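Local coordinates for protein putative exonuclease (Eubacterium rectale, PDB 3L0A) that binds a zinc ion and is probably a hydrolase, perhaps an exonuclease, with a PDDEXK-like domain, at residues M2-E7 with K16-V21; S22-F27 with H219-N224; A148-L153 with L162-Y167; V176-V181 with V209-L214; I228-V231 with E235-P238. All coordinates share one frame; numbering follows the deposited sequence.

Contact 1 of 5, residues M2-E7 with K16-V21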
# COMPACT_ATOMS: atom_id res chain seq x y z
N MSE A 2 -38.74 -23.51 -10.71
CA MSE A 2 -38.68 -23.23 -9.25
C MSE A 2 -39.15 -21.79 -8.94
O MSE A 2 -38.73 -20.84 -9.60
CB MSE A 2 -37.26 -23.49 -8.75
CG MSE A 2 -36.91 -23.04 -7.33
SE MSE A 2 -34.97 -23.30 -7.04
CE MSE A 2 -35.04 -25.28 -7.03
N GLN A 3 -40.06 -21.65 -7.98
CA GLN A 3 -40.57 -20.32 -7.61
C GLN A 3 -39.57 -19.70 -6.65
O GLN A 3 -39.39 -20.21 -5.53
CB GLN A 3 -41.97 -20.42 -6.98
N LEU A 4 -38.87 -18.65 -7.06
CA LEU A 4 -37.82 -18.09 -6.20
C LEU A 4 -38.41 -17.16 -5.15
O LEU A 4 -39.39 -16.46 -5.39
CB LEU A 4 -36.76 -17.32 -7.00
CG LEU A 4 -36.01 -17.95 -8.16
CD1 LEU A 4 -35.44 -16.84 -9.01
CD2 LEU A 4 -34.96 -18.89 -7.68
N THR A 5 -37.74 -17.14 -3.99
CA THR A 5 -38.10 -16.26 -2.88
C THR A 5 -36.87 -15.57 -2.27
O THR A 5 -35.72 -15.95 -2.54
CB THR A 5 -38.81 -17.05 -1.75
OG1 THR A 5 -37.87 -17.93 -1.11
CG2 THR A 5 -40.00 -17.84 -2.31
N SER A 6 -37.13 -14.57 -1.44
CA SER A 6 -36.09 -13.94 -0.67
C SER A 6 -35.27 -14.96 0.12
O SER A 6 -34.07 -14.81 0.20
CB SER A 6 -36.70 -12.95 0.32
OG SER A 6 -37.62 -13.61 1.17
N GLU A 7 -35.93 -15.98 0.69
CA GLU A 7 -35.26 -16.95 1.57
C GLU A 7 -34.34 -17.84 0.75
O GLU A 7 -33.22 -18.17 1.19
CB GLU A 7 -36.27 -17.82 2.34
CG GLU A 7 -35.66 -18.69 3.47
CD GLU A 7 -36.39 -20.02 3.68
OE1 GLU A 7 -37.58 -20.01 4.10
OE2 GLU A 7 -35.78 -21.09 3.43
N LYS A 16 -28.31 -23.56 -9.53
CA LYS A 16 -28.20 -24.57 -10.57
C LYS A 16 -29.23 -24.29 -11.66
O LYS A 16 -28.90 -24.34 -12.85
CB LYS A 16 -28.36 -25.98 -9.99
CG LYS A 16 -27.10 -26.46 -9.20
CD LYS A 16 -27.02 -28.01 -8.99
CE LYS A 16 -25.56 -28.47 -8.82
NZ LYS A 16 -25.36 -29.71 -8.00
N GLU A 17 -30.46 -23.98 -11.27
CA GLU A 17 -31.55 -23.70 -12.23
C GLU A 17 -31.44 -22.32 -12.93
O GLU A 17 -31.90 -22.15 -14.06
CB GLU A 17 -32.94 -23.85 -11.55
CG GLU A 17 -34.06 -24.28 -12.50
CD GLU A 17 -35.38 -24.60 -11.78
OE1 GLU A 17 -35.38 -25.50 -10.89
OE2 GLU A 17 -36.43 -23.96 -12.10
N TYR A 18 -30.82 -21.35 -12.28
CA TYR A 18 -30.77 -20.01 -12.84
C TYR A 18 -29.35 -19.46 -12.94
O TYR A 18 -28.67 -19.34 -11.92
CB TYR A 18 -31.65 -19.08 -11.99
CG TYR A 18 -33.15 -19.40 -11.98
CD1 TYR A 18 -33.99 -19.01 -13.03
CD2 TYR A 18 -33.74 -20.04 -10.89
CE1 TYR A 18 -35.38 -19.29 -13.01
CE2 TYR A 18 -35.12 -20.32 -10.87
CZ TYR A 18 -35.93 -19.94 -11.93
OH TYR A 18 -37.27 -20.21 -11.88
N MSE A 19 -28.90 -19.11 -14.15
CA MSE A 19 -27.70 -18.28 -14.32
C MSE A 19 -28.00 -16.92 -13.68
O MSE A 19 -29.15 -16.50 -13.60
CB MSE A 19 -27.36 -18.11 -15.80
CG MSE A 19 -26.15 -17.23 -16.13
SE MSE A 19 -24.50 -17.89 -15.45
CE MSE A 19 -24.75 -19.75 -15.90
N SER A 20 -26.96 -16.25 -13.20
CA SER A 20 -27.12 -14.98 -12.57
C SER A 20 -25.95 -14.11 -12.98
O SER A 20 -24.95 -14.61 -13.51
CB SER A 20 -27.16 -15.12 -11.04
OG SER A 20 -25.86 -15.11 -10.45
N VAL A 21 -26.07 -12.82 -12.73
CA VAL A 21 -24.97 -11.94 -13.08
C VAL A 21 -23.73 -12.39 -12.32
O VAL A 21 -22.63 -12.38 -12.86
CB VAL A 21 -25.27 -10.49 -12.74
CG1 VAL A 21 -23.92 -9.67 -12.67
CG2 VAL A 21 -26.23 -9.92 -13.76
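The ring of Y18 carries L4 on one face and the backbone of M2 at its rim. L4 CD1 stands 4.2 Å from the centroid of the Y18 ring, 19° off the normal, a CH-pi contact displaced toward the CD2/CE2 side. The other methyl meets the same side more closely, L4 CD2 lying 3.5 Å from Y18 CE2, the side chains running in opposite directions. Near the ring plane, Y18 OH donates to M2 O over 2.8 Å, in the carbonyl plane on a lone pair. The second flat group, the carboxylate of E17, takes the amide of M2: M2 N to E17 OE2 is 2.7 Å, almost straight at 174°, on the syn side. With CG anti to the backbone N (chi1 -151°) and the chain extended beyond it, E17 spans the gap, and selenomethionine M2 lays its CB beside both carboxylate oxygens. Strands 114-123 and 126-136 touch L4 and Y18, placing the N-terminal arm against the mixed sheet. Both polar groups of the M2 backbone are bonded to side chains at the end of helix 12-17, fixing the start of an arm that has no regular secondary structure.

Contact 2 of 5, residues S22-F27 with H219-N224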
# COMPACT_ATOMS: atom_id res chain seq x y z
N SER A 22 -23.92 -12.76 -11.05
CA SER A 22 -22.80 -13.19 -10.20
C SER A 22 -22.25 -14.53 -10.69
O SER A 22 -21.05 -14.66 -10.83
CB SER A 22 -23.19 -13.30 -8.71
OG SER A 22 -22.02 -13.41 -7.88
N GLY A 23 -23.12 -15.49 -10.95
CA GLY A 23 -22.73 -16.74 -11.65
C GLY A 23 -21.88 -16.54 -12.91
O GLY A 23 -20.86 -17.20 -13.11
N TYR A 24 -22.30 -15.64 -13.77
CA TYR A 24 -21.61 -15.42 -15.01
C TYR A 24 -20.19 -14.96 -14.76
O TYR A 24 -19.25 -15.51 -15.32
CB TYR A 24 -22.35 -14.37 -15.82
CG TYR A 24 -21.59 -13.85 -17.00
CD1 TYR A 24 -21.56 -14.55 -18.20
CD2 TYR A 24 -20.90 -12.64 -16.92
CE1 TYR A 24 -20.86 -14.08 -19.27
CE2 TYR A 24 -20.18 -12.16 -18.00
CZ TYR A 24 -20.17 -12.89 -19.18
OH TYR A 24 -19.49 -12.40 -20.27
N LYS A 25 -20.02 -13.94 -13.91
CA LYS A 25 -18.72 -13.41 -13.59
C LYS A 25 -17.76 -14.48 -12.98
O LYS A 25 -16.55 -14.44 -13.26
CB LYS A 25 -18.82 -12.18 -12.67
CG LYS A 25 -19.42 -10.90 -13.29
CD LYS A 25 -19.59 -9.83 -12.23
CE LYS A 25 -19.88 -8.44 -12.79
NZ LYS A 25 -19.66 -7.35 -11.75
N ASP A 26 -18.28 -15.42 -12.18
CA ASP A 26 -17.44 -16.52 -11.65
C ASP A 26 -16.71 -17.18 -12.82
O ASP A 26 -15.47 -17.31 -12.83
CB ASP A 26 -18.26 -17.58 -10.89
CG ASP A 26 -18.86 -17.07 -9.55
OD1 ASP A 26 -18.29 -16.11 -8.92
OD2 ASP A 26 -19.91 -17.66 -9.13
N PHE A 27 -17.48 -17.53 -13.85
CA PHE A 27 -16.90 -18.11 -15.04
C PHE A 27 -16.15 -17.10 -15.88
O PHE A 27 -15.00 -17.37 -16.23
CB PHE A 27 -17.97 -18.82 -15.86
CG PHE A 27 -18.48 -20.07 -15.21
CD1 PHE A 27 -17.78 -21.26 -15.34
CD2 PHE A 27 -19.63 -20.05 -14.45
CE1 PHE A 27 -18.25 -22.44 -14.74
CE2 PHE A 27 -20.11 -21.21 -13.86
CZ PHE A 27 -19.42 -22.40 -14.00
N HIS A 219 -23.53 -8.00 -25.47
CA HIS A 219 -22.88 -8.69 -26.58
C HIS A 219 -21.78 -9.64 -26.09
O HIS A 219 -21.81 -10.82 -26.41
CB HIS A 219 -22.32 -7.69 -27.61
CG HIS A 219 -21.65 -8.35 -28.78
ND1 HIS A 219 -22.35 -8.89 -29.84
CD2 HIS A 219 -20.34 -8.58 -29.04
CE1 HIS A 219 -21.50 -9.42 -30.70
NE2 HIS A 219 -20.27 -9.25 -30.24
N MSE A 220 -20.85 -9.13 -25.30
CA MSE A 220 -19.81 -9.97 -24.70
C MSE A 220 -20.37 -11.16 -23.92
O MSE A 220 -19.81 -12.26 -23.96
CB MSE A 220 -18.91 -9.13 -23.78
CG MSE A 220 -17.81 -8.31 -24.53
SE MSE A 220 -16.76 -9.40 -25.80
CE MSE A 220 -15.73 -10.46 -24.48
N VAL A 221 -21.48 -10.95 -23.20
CA VAL A 221 -22.17 -12.03 -22.50
C VAL A 221 -22.57 -13.11 -23.49
O VAL A 221 -22.28 -14.29 -23.27
CB VAL A 221 -23.42 -11.52 -21.75
CG1 VAL A 221 -24.19 -12.69 -21.17
CG2 VAL A 221 -23.01 -10.57 -20.66
N GLU A 222 -23.21 -12.68 -24.58
CA GLU A 222 -23.59 -13.58 -25.67
C GLU A 222 -22.43 -14.40 -26.21
O GLU A 222 -22.61 -15.59 -26.47
CB GLU A 222 -24.25 -12.81 -26.83
CG GLU A 222 -24.91 -13.70 -27.92
CD GLU A 222 -25.64 -12.88 -29.00
OE1 GLU A 222 -25.50 -11.63 -28.98
OE2 GLU A 222 -26.37 -13.49 -29.85
N MSE A 223 -21.26 -13.79 -26.38
CA MSE A 223 -20.10 -14.50 -26.98
C MSE A 223 -19.53 -15.57 -26.05
O MSE A 223 -19.04 -16.59 -26.51
CB MSE A 223 -18.94 -13.55 -27.38
CG MSE A 223 -19.23 -12.55 -28.50
SE MSE A 223 -19.98 -13.25 -30.18
CE MSE A 223 -21.92 -12.95 -29.95
N ASN A 224 -19.59 -15.31 -24.74
CA ASN A 224 -19.02 -16.20 -23.73
C ASN A 224 -19.96 -17.28 -23.23
O ASN A 224 -19.48 -18.29 -22.70
CB ASN A 224 -18.55 -15.40 -22.54
CG ASN A 224 -17.30 -14.61 -22.84
OD1 ASN A 224 -17.28 -13.40 -22.72
ND2 ASN A 224 -16.25 -15.30 -23.24
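Y24 projects from helix 22-27 toward helix 219-224 and makes the whole of the contact from its side. The short axes pass 11.8 Å apart at 62°, wide enough for a ring to stand between the backbones. S22 and G23 lead to Y24, whose CG is anti to the backbone N (chi1 168°), a setting that sends the phenol out to the neighbouring helix. V221 CG2 lies over one ring face, 4.0 Å from Y24 CZ, while V221 CG1 approaches CE1. The hydroxyl goes beyond this methyl pair to the helix backbone: Y24 OH is 3.5 Å from V221 CA. Beside it N224 crosses the tyrosine at about a right angle, the ring and amide planes being 54° apart. K25 and D26 then find partners in W168 and K43, and F27 turns to I228 and V231 of helix 211-232. Were the ring cut back to an alanine, V221 would probably lose its aromatic neighbour and a gap would open between the helices. I172 of helix 170-185 touches both Y24 and V221, so three helices meet here. The chemistry is largely apolar, with the hydroxyl carried past V221 to the backbone of helix 219-224.

Contact 3 of 5, residues A148-L153 with L162-Y167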
# COMPACT_ATOMS: atom_id res chain seq x y z
N ALA A 148 -14.72 1.95 -2.39
CA ALA A 148 -13.60 2.78 -1.92
C ALA A 148 -13.58 4.13 -2.62
O ALA A 148 -13.36 5.19 -1.98
CB ALA A 148 -12.21 2.02 -2.12
N SER A 149 -13.81 4.09 -3.92
CA SER A 149 -13.77 5.28 -4.78
C SER A 149 -14.67 5.19 -6.00
O SER A 149 -14.73 4.16 -6.66
CB SER A 149 -12.33 5.53 -5.30
OG SER A 149 -12.18 6.89 -5.73
N ILE A 150 -15.35 6.31 -6.28
CA ILE A 150 -16.07 6.55 -7.52
C ILE A 150 -15.17 7.11 -8.63
O ILE A 150 -15.28 6.71 -9.78
CB ILE A 150 -17.21 7.58 -7.28
CG1 ILE A 150 -18.33 6.95 -6.42
CG2 ILE A 150 -17.72 8.11 -8.57
CD1 ILE A 150 -19.35 7.97 -5.88
N THR A 151 -14.28 8.04 -8.29
CA THR A 151 -13.47 8.77 -9.29
C THR A 151 -12.16 8.11 -9.72
O THR A 151 -11.60 8.47 -10.75
CB THR A 151 -13.10 10.15 -8.76
OG1 THR A 151 -12.54 9.97 -7.47
CG2 THR A 151 -14.34 11.02 -8.65
N ASP A 152 -11.65 7.16 -8.92
CA ASP A 152 -10.41 6.48 -9.26
C ASP A 152 -10.56 5.68 -10.53
O ASP A 152 -11.50 4.88 -10.67
CB ASP A 152 -9.92 5.57 -8.14
CG ASP A 152 -9.16 6.34 -7.03
OD1 ASP A 152 -8.91 7.56 -7.08
OD2 ASP A 152 -8.80 5.67 -6.05
N LEU A 153 -9.60 5.91 -11.44
CA LEU A 153 -9.41 5.16 -12.69
C LEU A 153 -8.35 4.09 -12.46
O LEU A 153 -7.41 4.29 -11.66
CB LEU A 153 -9.00 6.11 -13.82
CG LEU A 153 -9.95 7.28 -14.15
CD1 LEU A 153 -9.57 8.01 -15.47
CD2 LEU A 153 -11.38 6.82 -14.22
N LEU A 162 -9.37 2.96 -17.07
CA LEU A 162 -10.76 2.58 -17.15
C LEU A 162 -11.52 3.05 -15.89
O LEU A 162 -11.03 2.97 -14.76
CB LEU A 162 -10.84 1.06 -17.36
CG LEU A 162 -11.94 0.52 -18.27
CD1 LEU A 162 -12.11 1.36 -19.58
CD2 LEU A 162 -11.64 -0.95 -18.58
N ASP A 163 -12.73 3.57 -16.10
CA ASP A 163 -13.63 3.96 -15.00
C ASP A 163 -14.06 2.70 -14.26
O ASP A 163 -13.99 1.61 -14.81
CB ASP A 163 -14.89 4.58 -15.60
CG ASP A 163 -15.58 3.62 -16.54
OD1 ASP A 163 -15.10 3.49 -17.68
OD2 ASP A 163 -16.52 2.96 -16.10
N PHE A 164 -14.63 2.88 -13.06
CA PHE A 164 -15.01 1.72 -12.22
C PHE A 164 -16.11 0.85 -12.79
O PHE A 164 -16.12 -0.37 -12.56
CB PHE A 164 -15.31 2.16 -10.78
CG PHE A 164 -16.73 2.61 -10.53
CD1 PHE A 164 -17.71 1.70 -10.16
CD2 PHE A 164 -17.09 3.95 -10.65
CE1 PHE A 164 -19.02 2.13 -9.93
CE2 PHE A 164 -18.40 4.36 -10.41
CZ PHE A 164 -19.35 3.45 -10.03
N VAL A 165 -17.05 1.46 -13.52
CA VAL A 165 -18.20 0.72 -14.10
C VAL A 165 -17.74 -0.31 -15.09
O VAL A 165 -18.10 -1.49 -15.02
CB VAL A 165 -19.18 1.64 -14.83
CG1 VAL A 165 -20.38 0.84 -15.36
CG2 VAL A 165 -19.62 2.76 -13.92
N ARG A 166 -16.97 0.12 -16.07
CA ARG A 166 -16.45 -0.84 -17.03
C ARG A 166 -15.41 -1.76 -16.41
O ARG A 166 -15.35 -2.95 -16.75
CB ARG A 166 -15.87 -0.11 -18.24
CG ARG A 166 -16.94 0.41 -19.17
CD ARG A 166 -16.32 1.05 -20.39
NE ARG A 166 -15.76 2.33 -20.06
CZ ARG A 166 -15.29 3.20 -20.95
NH1 ARG A 166 -15.32 2.92 -22.25
NH2 ARG A 166 -14.81 4.36 -20.54
N TYR A 167 -14.59 -1.24 -15.49
CA TYR A 167 -13.52 -2.09 -14.90
C TYR A 167 -14.06 -3.27 -14.10
O TYR A 167 -13.52 -4.36 -14.17
CB TYR A 167 -12.55 -1.25 -14.03
CG TYR A 167 -11.32 -2.00 -13.42
CD1 TYR A 167 -11.43 -2.63 -12.20
CD2 TYR A 167 -10.09 -2.02 -14.05
CE1 TYR A 167 -10.40 -3.27 -11.63
CE2 TYR A 167 -8.98 -2.65 -13.45
CZ TYR A 167 -9.15 -3.28 -12.24
OH TYR A 167 -8.14 -3.98 -11.59
O HOH W 1 -13.94 5.34 -11.71
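F164, L153 and I150 join a loop to the start of a short helix, whose first turn is N-capped by D163. F164 has the most surface covered. Its ring meets the loop backbone obliquely, F164 CD2 lying 3.4 Å from I150 O, and I150 CG2 adds a looser apolar contact at CE2. With chi1 at 87°, CG of F164 sits between its backbone N and carbonyl carbon, which holds the ring beside the loop. L153 CD2 is 3.7 Å from D163 CA, and L153 CA makes a CA-H...O contact with L162 O. In the loop S149 OG accepts from D152 N, an ST motif. D163 OD2 takes R166 N over 2.9 Å from above the carboxylate plane, and D163 OD1 accepts both NE and NH2 of R166 in the guanidinium plane, a salt bridge with NE at 2.7 Å. L262 of the second subunit packs on I150 and L153, and I259 of that subunit on D163 and R166, putting the cap at the interface. Between loop and helix one water accepts from F164 N at 2.9 Å while donating to I150 O and D152 O, each 2.7 Å away.

Contact 4 of 5, residues V176-V181 with V209-L214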
# COMPACT_ATOMS: atom_id res chain seq x y z
N VAL A 176 -28.03 -6.95 -18.20
CA VAL A 176 -28.85 -8.13 -17.95
C VAL A 176 -30.10 -7.72 -17.22
O VAL A 176 -31.22 -8.00 -17.66
CB VAL A 176 -28.10 -9.18 -17.12
CG1 VAL A 176 -29.05 -10.25 -16.59
CG2 VAL A 176 -27.00 -9.80 -17.95
N TYR A 177 -29.91 -6.96 -16.14
CA TYR A 177 -31.04 -6.43 -15.37
C TYR A 177 -32.07 -5.76 -16.30
O TYR A 177 -33.23 -6.12 -16.26
CB TYR A 177 -30.55 -5.44 -14.31
CG TYR A 177 -29.97 -6.04 -13.02
CD1 TYR A 177 -29.27 -7.24 -13.02
CD2 TYR A 177 -30.08 -5.38 -11.81
CE1 TYR A 177 -28.76 -7.78 -11.86
CE2 TYR A 177 -29.58 -5.91 -10.65
CZ TYR A 177 -28.90 -7.12 -10.68
OH TYR A 177 -28.35 -7.65 -9.52
N GLN A 178 -31.61 -4.84 -17.15
CA GLN A 178 -32.45 -4.15 -18.14
C GLN A 178 -33.25 -5.09 -19.05
O GLN A 178 -34.48 -4.92 -19.26
CB GLN A 178 -31.56 -3.25 -19.03
CG GLN A 178 -32.30 -2.30 -20.00
CD GLN A 178 -31.35 -1.40 -20.80
OE1 GLN A 178 -30.51 -1.90 -21.55
NE2 GLN A 178 -31.48 -0.07 -20.63
N GLU A 179 -32.54 -6.05 -19.63
CA GLU A 179 -33.12 -7.01 -20.55
C GLU A 179 -34.13 -7.91 -19.87
O GLU A 179 -35.18 -8.17 -20.45
CB GLU A 179 -32.01 -7.84 -21.21
CG GLU A 179 -32.44 -9.10 -21.99
CD GLU A 179 -33.47 -8.85 -23.09
OE1 GLU A 179 -33.66 -7.69 -23.54
OE2 GLU A 179 -34.10 -9.85 -23.51
N ILE A 180 -33.84 -8.41 -18.67
CA ILE A 180 -34.79 -9.30 -17.97
C ILE A 180 -36.07 -8.55 -17.59
O ILE A 180 -37.16 -9.08 -17.80
CB ILE A 180 -34.18 -10.02 -16.74
CG1 ILE A 180 -32.98 -10.88 -17.16
CG2 ILE A 180 -35.19 -10.93 -16.06
CD1 ILE A 180 -33.33 -12.06 -18.06
N VAL A 181 -35.95 -7.31 -17.09
CA VAL A 181 -37.12 -6.43 -16.87
C VAL A 181 -37.89 -6.28 -18.19
O VAL A 181 -39.14 -6.31 -18.22
CB VAL A 181 -36.70 -5.02 -16.29
CG1 VAL A 181 -37.86 -4.04 -16.23
CG2 VAL A 181 -36.02 -5.14 -14.86
N VAL A 209 -25.47 4.70 -16.47
CA VAL A 209 -24.68 3.85 -17.38
C VAL A 209 -25.49 3.72 -18.67
O VAL A 209 -26.52 3.06 -18.68
CB VAL A 209 -24.42 2.46 -16.75
CG1 VAL A 209 -23.50 1.62 -17.64
CG2 VAL A 209 -23.85 2.57 -15.33
N THR A 210 -25.08 4.40 -19.73
CA THR A 210 -25.89 4.57 -20.89
C THR A 210 -26.03 3.31 -21.75
O THR A 210 -25.25 2.39 -21.65
CB THR A 210 -25.42 5.79 -21.71
OG1 THR A 210 -24.01 5.77 -21.84
CG2 THR A 210 -25.81 7.09 -21.00
N ASP A 211 -27.07 3.26 -22.58
CA ASP A 211 -27.44 2.03 -23.28
C ASP A 211 -26.40 1.56 -24.31
O ASP A 211 -26.36 0.38 -24.61
CB ASP A 211 -28.83 2.14 -23.92
CG ASP A 211 -29.98 2.35 -22.89
OD1 ASP A 211 -29.78 2.11 -21.69
OD2 ASP A 211 -31.10 2.74 -23.29
N ASN A 212 -25.56 2.46 -24.83
CA ASN A 212 -24.40 2.03 -25.69
C ASN A 212 -23.40 1.11 -25.01
O ASN A 212 -22.84 0.24 -25.65
CB ASN A 212 -23.62 3.22 -26.30
CG ASN A 212 -23.08 4.24 -25.25
OD1 ASN A 212 -23.74 4.57 -24.25
ND2 ASN A 212 -21.90 4.79 -25.53
N TYR A 213 -23.17 1.35 -23.73
CA TYR A 213 -22.26 0.54 -22.92
C TYR A 213 -22.95 -0.78 -22.50
O TYR A 213 -22.33 -1.86 -22.53
CB TYR A 213 -21.79 1.34 -21.69
CG TYR A 213 -20.92 2.53 -22.06
CD1 TYR A 213 -19.69 2.35 -22.70
CD2 TYR A 213 -21.34 3.84 -21.79
CE1 TYR A 213 -18.88 3.44 -23.06
CE2 TYR A 213 -20.55 4.94 -22.16
CZ TYR A 213 -19.31 4.73 -22.79
OH TYR A 213 -18.52 5.81 -23.15
N LEU A 214 -24.26 -0.69 -22.17
CA LEU A 214 -25.03 -1.87 -21.82
C LEU A 214 -25.07 -2.80 -23.02
O LEU A 214 -24.88 -3.99 -22.86
CB LEU A 214 -26.46 -1.51 -21.40
CG LEU A 214 -26.63 -0.56 -20.20
CD1 LEU A 214 -28.08 -0.52 -19.71
CD2 LEU A 214 -25.69 -0.92 -19.07
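Q178 lies within the long helix 170-185 and meets D211 and L214 from the first turn of helix 211-232. On that second segment the backbone enters the helix after T210, at the N-cap position, and T210 O accepts from both Y213 N and L214 N. D211 and L214, three residues apart, therefore stand on one side of the turn. The side chain of Q178 bridges to them, extended beyond a CG that is anti to the backbone N. Its amide nitrogen donates to the carboxylate, Q178 NE2 to D211 OD1 measuring 3.0 Å at 165°. The acceptor lies in the amide plane, yet the donor meets D211 OD1 from 54° above the carboxylate plane, the two planes being 75° apart. L214 CD1 lies over the face of the amide, 3.3 Å from Q178 OE1. The same nitrogen also donates to L189 O, its stronger partner, in the loop before strand 191-197. Exchanging Q178 for a leucine would probably strip D211 OD1 and L189 O of this donor. One buried amide thus ties together a helix interior, a helix start and a loop backbone, and the nearby D211 charge would be expected to strengthen its grip.

Contact 5 of 5, residues I228-V231 with E235-P238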
# COMPACT_ATOMS: atom_id res chain seq x y z
N ILE A 228 -19.43 -21.24 -21.29
CA ILE A 228 -20.00 -21.37 -19.95
C ILE A 228 -21.00 -22.54 -19.92
O ILE A 228 -20.84 -23.47 -19.14
CB ILE A 228 -20.70 -20.03 -19.44
CG1 ILE A 228 -19.67 -18.91 -19.22
CG2 ILE A 228 -21.52 -20.25 -18.13
CD1 ILE A 228 -20.27 -17.49 -19.32
N LEU A 229 -22.01 -22.51 -20.78
CA LEU A 229 -23.01 -23.59 -20.76
C LEU A 229 -22.40 -24.99 -20.89
O LEU A 229 -22.84 -25.94 -20.23
CB LEU A 229 -24.09 -23.36 -21.82
CG LEU A 229 -25.11 -22.30 -21.39
CD1 LEU A 229 -25.89 -21.76 -22.59
CD2 LEU A 229 -26.02 -22.91 -20.31
N ARG A 230 -21.37 -25.12 -21.72
CA ARG A 230 -20.67 -26.41 -21.89
C ARG A 230 -20.10 -26.86 -20.55
O ARG A 230 -20.30 -27.99 -20.11
CB ARG A 230 -19.56 -26.30 -22.96
CG ARG A 230 -20.01 -26.60 -24.41
CD ARG A 230 -19.14 -25.91 -25.50
NE ARG A 230 -17.73 -26.33 -25.51
CZ ARG A 230 -16.72 -25.53 -25.84
NH1 ARG A 230 -16.95 -24.26 -26.17
NH2 ARG A 230 -15.48 -25.98 -25.82
N VAL A 231 -19.39 -25.94 -19.88
CA VAL A 231 -18.75 -26.29 -18.60
C VAL A 231 -19.75 -26.68 -17.46
O VAL A 231 -19.58 -27.70 -16.79
CB VAL A 231 -17.77 -25.20 -18.12
CG1 VAL A 231 -17.00 -25.70 -16.93
CG2 VAL A 231 -16.81 -24.78 -19.22
N GLU A 235 -19.99 -31.20 -19.79
CA GLU A 235 -19.70 -31.57 -21.18
C GLU A 235 -18.22 -31.32 -21.47
O GLU A 235 -17.65 -31.92 -22.38
CB GLU A 235 -20.62 -30.74 -22.11
CG GLU A 235 -20.40 -30.84 -23.63
CD GLU A 235 -21.58 -30.22 -24.43
OE1 GLU A 235 -22.66 -29.94 -23.86
OE2 GLU A 235 -21.42 -30.02 -25.66
N VAL A 236 -17.59 -30.44 -20.68
CA VAL A 236 -16.14 -30.29 -20.71
C VAL A 236 -15.59 -30.01 -19.31
O VAL A 236 -16.28 -29.43 -18.47
CB VAL A 236 -15.63 -29.13 -21.63
CG1 VAL A 236 -15.64 -29.53 -23.07
CG2 VAL A 236 -16.42 -27.86 -21.40
N GLU A 237 -14.33 -30.41 -19.11
CA GLU A 237 -13.63 -30.16 -17.86
C GLU A 237 -13.31 -28.64 -17.75
O GLU A 237 -12.76 -28.03 -18.68
CB GLU A 237 -12.36 -31.03 -17.76
N PRO A 238 -13.68 -28.02 -16.61
CA PRO A 238 -13.39 -26.60 -16.36
C PRO A 238 -11.90 -26.31 -16.21
O PRO A 238 -11.20 -27.07 -15.57
CB PRO A 238 -14.04 -26.36 -15.00
CG PRO A 238 -14.01 -27.71 -14.32
CD PRO A 238 -14.31 -28.66 -15.44
O HOH W 2 -17.87 -29.77 -16.32
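This is a surface contact at the C-terminal end of helix 211-232, where the chain turns back and the loop before helix 245-250 folds against the last turns. One backbone bond marks the reversal: E235 N donates to R230 O over 3.2 Å at 151°. One residue further along on each side, a water donates to both V231 O and V236 O, each at 2.7 Å, joining the two backbones. V231 forks, with CG2 3.8 Å from V236 CG2, the two valines crossing at about a right angle, and CG1 3.6 Å from P238 CB. V236 CG2 also rests on R230 CB at 3.8 Å. E235 reaches back beside R230 CG. F27, E37 and M41 touch V231 from helices 21-28 and 37-45, and the side chain of P238 is about 8 Å from that of C36, one of four cysteines on the zinc ion. The chemistry suggests a turn held by one backbone bond, a bridging water and valine-proline packing, leading the chain toward the remaining zinc cysteines, while in the conformer given the charged ends of R230 and E235 are near without touching.

Overall arrangement
The five contacts trace the chain around the mixed sheet and its helices. Contact 1 closes first and leads from strand 19-20 into helix 21-28, where contact 2 begins. Contact 2 spans nearly two hundred residues, and contacts 3 and 4 are both nested within its loop. Helix 211-232 is shared by contacts 2, 4 and 5, from its start in contact 4 to its end in contact 5, whose centres are 27 Å apart. Contacts 2 and 5 touch through Y24, F27, I228 and V231, with centres 13 Å apart. Contacts 3 and 4 touch each other and both reach the second subunit, whereas contact 5 alone approaches the zinc site. Helix 211-232 therefore runs from near the subunit interface to the metal end.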